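Local coordinates for methyltransferase domain-containing protein (Serratia marcescens, PDB 7CLF) that probably transfers a methyl group from S-adenosyl-L-methionine to an oxygen of its substrate, working as a dimeric O-methyltransferase, at residues Ala194-Glu199 with Arg219-Glu224. Residues are numbered along the deposited sequence; the frame is centred on the assembly and turned at random.
With SAH (S-adenosyl-L-homocysteine), chain D.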
loop_
_atom_site.group_PDB
_atom_site.type_symbol
_atom_site.label_atom_id
_atom_site.label_comp_id
_atom_site.label_asym_id
_atom_site.label_seq_id
_atom_site.Cartn_x
_atom_site.Cartn_y
_atom_site.Cartn_z
ATOM N N ALA A 194 30.707 -32.215 -2.114
ATOM C CA ALA A 194 30.896 -31.216 -3.149
ATOM C C ALA A 194 29.663 -30.317 -3.234
ATOM O O ALA A 194 28.524 -30.782 -3.141
ATOM C CB ALA A 194 31.168 -31.885 -4.490
ATOM N N LEU A 195 29.901 -29.019 -3.407
ATOM C CA LEU A 195 28.847 -28.018 -3.481
ATOM C C LEU A 195 28.985 -27.220 -4.765
ATOM O O LEU A 195 30.081 -26.760 -5.101
ATOM C CB LEU A 195 28.905 -27.067 -2.292
ATOM C CG LEU A 195 28.659 -27.749 -0.955
ATOM C CD1 LEU A 195 29.247 -26.923 0.151
ATOM C CD2 LEU A 195 27.178 -27.955 -0.758
ATOM N N ALA A 196 27.872 -27.054 -5.472
ATOM C CA ALA A 196 27.828 -26.222 -6.664
ATOM C C ALA A 196 26.502 -25.478 -6.711
ATOM O O ALA A 196 25.495 -25.944 -6.180
ATOM C CB ALA A 196 28.000 -27.050 -7.948
ATOM N N ILE A 197 26.518 -24.318 -7.354
ATOM C CA ILE A 197 25.320 -23.534 -7.623
ATOM C C ILE A 197 25.163 -23.370 -9.131
ATOM O O ILE A 197 26.143 -23.136 -9.846
ATOM C CB ILE A 197 25.381 -22.153 -6.941
ATOM C CG1 ILE A 197 25.427 -22.317 -5.428
ATOM C CG2 ILE A 197 24.191 -21.293 -7.385
ATOM C CD1 ILE A 197 25.993 -21.126 -4.680
ATOM N N CYS A 198 23.924 -23.484 -9.606
ATOM C CA CYS A 198 23.568 -23.151 -10.980
ATOM C C CYS A 198 22.665 -21.927 -10.978
ATOM O O CYS A 198 21.555 -21.978 -10.444
ATOM C CB CYS A 198 22.868 -24.299 -11.692
ATOM S SG CYS A 198 22.642 -23.862 -13.435
ATOM N N GLU A 199 23.127 -20.830 -11.574
ATOM C CA GLU A 199 22.366 -19.589 -11.521
ATOM C C GLU A 199 22.385 -18.878 -12.869
ATOM O O GLU A 199 23.194 -19.178 -13.755
ATOM C CB GLU A 199 22.882 -18.652 -10.426
ATOM C CG GLU A 199 22.022 -18.683 -9.174
ATOM C CD GLU A 199 20.724 -17.887 -9.313
ATOM O OE1 GLU A 199 20.039 -17.748 -8.286
ATOM O OE2 GLU A 199 20.385 -17.412 -10.428
ATOM N N ARG A 219 35.394 -23.413 -2.264
ATOM C CA ARG A 219 34.527 -24.458 -1.728
ATOM C C ARG A 219 33.230 -24.669 -2.504
ATOM O O ARG A 219 32.719 -25.798 -2.529
ATOM C CB ARG A 219 34.177 -24.141 -0.267
ATOM C CG ARG A 219 33.333 -25.194 0.436
ATOM C CD ARG A 219 34.175 -26.410 0.812
ATOM N NE ARG A 219 33.556 -27.208 1.870
ATOM C CZ ARG A 219 33.463 -26.831 3.155
ATOM N NH1 ARG A 219 33.929 -25.652 3.566
ATOM N NH2 ARG A 219 32.893 -27.629 4.044
ATOM N N ILE A 220 32.660 -23.625 -3.108
ATOM C CA ILE A 220 31.378 -23.713 -3.799
ATOM C C ILE A 220 31.580 -23.330 -5.260
ATOM O O ILE A 220 31.950 -22.191 -5.564
ATOM C CB ILE A 220 30.307 -22.817 -3.150
ATOM C CG1 ILE A 220 30.156 -23.140 -1.656
ATOM C CG2 ILE A 220 28.973 -22.981 -3.884
ATOM C CD1 ILE A 220 29.545 -21.993 -0.818
ATOM N N ASP A 221 31.318 -24.272 -6.163
ATOM C CA ASP A 221 31.434 -24.008 -7.594
ATOM C C ASP A 221 30.182 -23.310 -8.120
ATOM O O ASP A 221 29.056 -23.682 -7.781
ATOM C CB ASP A 221 31.663 -25.314 -8.353
ATOM C CG ASP A 221 31.902 -25.090 -9.824
ATOM O OD1 ASP A 221 32.544 -24.082 -10.186
ATOM O OD2 ASP A 221 31.427 -25.915 -10.623
ATOM N N VAL A 222 30.378 -22.280 -8.936
ATOM C CA VAL A 222 29.270 -21.512 -9.496
ATOM C C VAL A 222 29.203 -21.783 -10.993
ATOM O O VAL A 222 30.166 -21.517 -11.724
ATOM C CB VAL A 222 29.413 -20.009 -9.215
ATOM C CG1 VAL A 222 28.256 -19.236 -9.865
ATOM C CG2 VAL A 222 29.454 -19.753 -7.726
ATOM N N VAL A 223 28.055 -22.282 -11.451
ATOM C CA VAL A 223 27.840 -22.692 -12.836
ATOM C C VAL A 223 26.707 -21.851 -13.406
ATOM O O VAL A 223 25.593 -21.854 -12.870
ATOM C CB VAL A 223 27.490 -24.185 -12.919
ATOM C CG1 VAL A 223 27.112 -24.571 -14.321
ATOM C CG2 VAL A 223 28.642 -25.032 -12.409
ATOM N N GLU A 224 26.971 -21.141 -14.490
ATOM C CA GLU A 224 25.905 -20.402 -15.153
ATOM C C GLU A 224 25.035 -21.359 -15.953
ATOM O O GLU A 224 25.525 -22.309 -16.572
ATOM C CB GLU A 224 26.472 -19.314 -16.069
ATOM C CG GLU A 224 27.275 -18.247 -15.325
ATOM C CD GLU A 224 27.471 -16.983 -16.152
ATOM O OE1 GLU A 224 26.748 -16.814 -17.159
ATOM O OE2 GLU A 224 28.347 -16.163 -15.801
HETATM N N SAH D . 16.930 -20.348 -3.726
HETATM C CA SAH D . 16.915 -19.077 -3.004
HETATM C CB SAH D . 16.489 -17.906 -3.908
HETATM C CG SAH D . 15.121 -17.946 -4.595
HETATM S SD SAH D . 14.864 -16.510 -5.705
HETATM C C SAH D . 16.000 -19.203 -1.793
HETATM O O SAH D . 15.493 -20.290 -1.500
HETATM O OXT SAH D . 15.765 -18.227 -1.072
HETATM C "C5'" SAH D . 14.838 -17.519 -7.210
HETATM C "C4'" SAH D . 16.205 -17.676 -7.877
HETATM O "O4'" SAH D . 16.065 -18.487 -9.038
HETATM C "C3'" SAH D . 16.759 -16.341 -8.341
HETATM O "O3'" SAH D . 18.017 -16.120 -7.767
HETATM C "C2'" SAH D . 16.891 -16.480 -9.845
HETATM O "O2'" SAH D . 18.067 -15.894 -10.351
HETATM C "C1'" SAH D . 16.870 -17.973 -10.065
HETATM N N9 SAH D . 16.316 -18.308 -11.385
HETATM C C8 SAH D . 15.175 -17.825 -11.968
HETATM N N7 SAH D . 15.036 -18.394 -13.192
HETATM C C5 SAH D . 16.078 -19.222 -13.398
HETATM C C6 SAH D . 16.421 -20.037 -14.468
HETATM N N6 SAH D . 15.640 -20.083 -15.548
HETATM N N1 SAH D . 17.575 -20.792 -14.396
HETATM C C2 SAH D . 18.363 -20.737 -13.270
HETATM N N3 SAH D . 18.016 -19.919 -12.202
HETATM C C4 SAH D . 16.891 -19.180 -12.273
HETATM O O HOH W 1 32.772 -28.156 -4.544
#
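Ile197 is held by Asp221 and Val223 through its backbone N and O: its N donates to Asp221 O at 2.7 Å, and its O accepts from Val223 N at 2.6 Å. Both donors lie nearly along the axis of the carbonyl they meet. Asp221 N to Leu195 O and Glu199 N to Val223 O, each 3.0 Å, complete a four-bond parallel ladder. Asp221 N reaches Leu195 O from off the axis of the carbonyl, tilted 26° from its plane, though its N-H points well at the oxygen. These strands, 194-199 and 220-224, flank helix 201-213 in a beta-alpha-beta unit of the Rossmann-like methyltransferase fold, with 220-224 at the edge of the sheet.

Packing is tight on the face carrying Leu195, Ile197 and Ile220. CD1 of Ile197 lies 3.6 Å from CG2 of Ile220, the two side chains running askew to each other. That branch of Ile220 is reached because chi1 of -55° sets CG2 anti to the backbone N. Leu207 and Leu211 of helix 201-213, with Pro183 and Met184 of helix 181-189, close over this pair. The other face is looser around Asp221, whose CB is 4.1 Å from CB of Ala196 while the residue itself is exposed. At the start of the ladder a water accepts from Leu195 N and donates to O of the loop residue Arg219.

At the last rung, the side chain of Glu199 bends at chi2 (-77°), taking its carboxylate to the ribose of the bound S-adenosyl-L-homocysteine. OE1 accepts from O3' at 2.6 Å and OE2 from O2' at 2.8 Å; Gly178 N also donates to OE1. The pair exemplifies how parallel strands in Rossmann-like folds present a ligand-binding side chain at their C-terminal end. The Glu199 N to Val223 O bond holds the backbone from which the carboxylate reaches out, and its two oxygens are consistent with recognition of both ribose hydroxyls together.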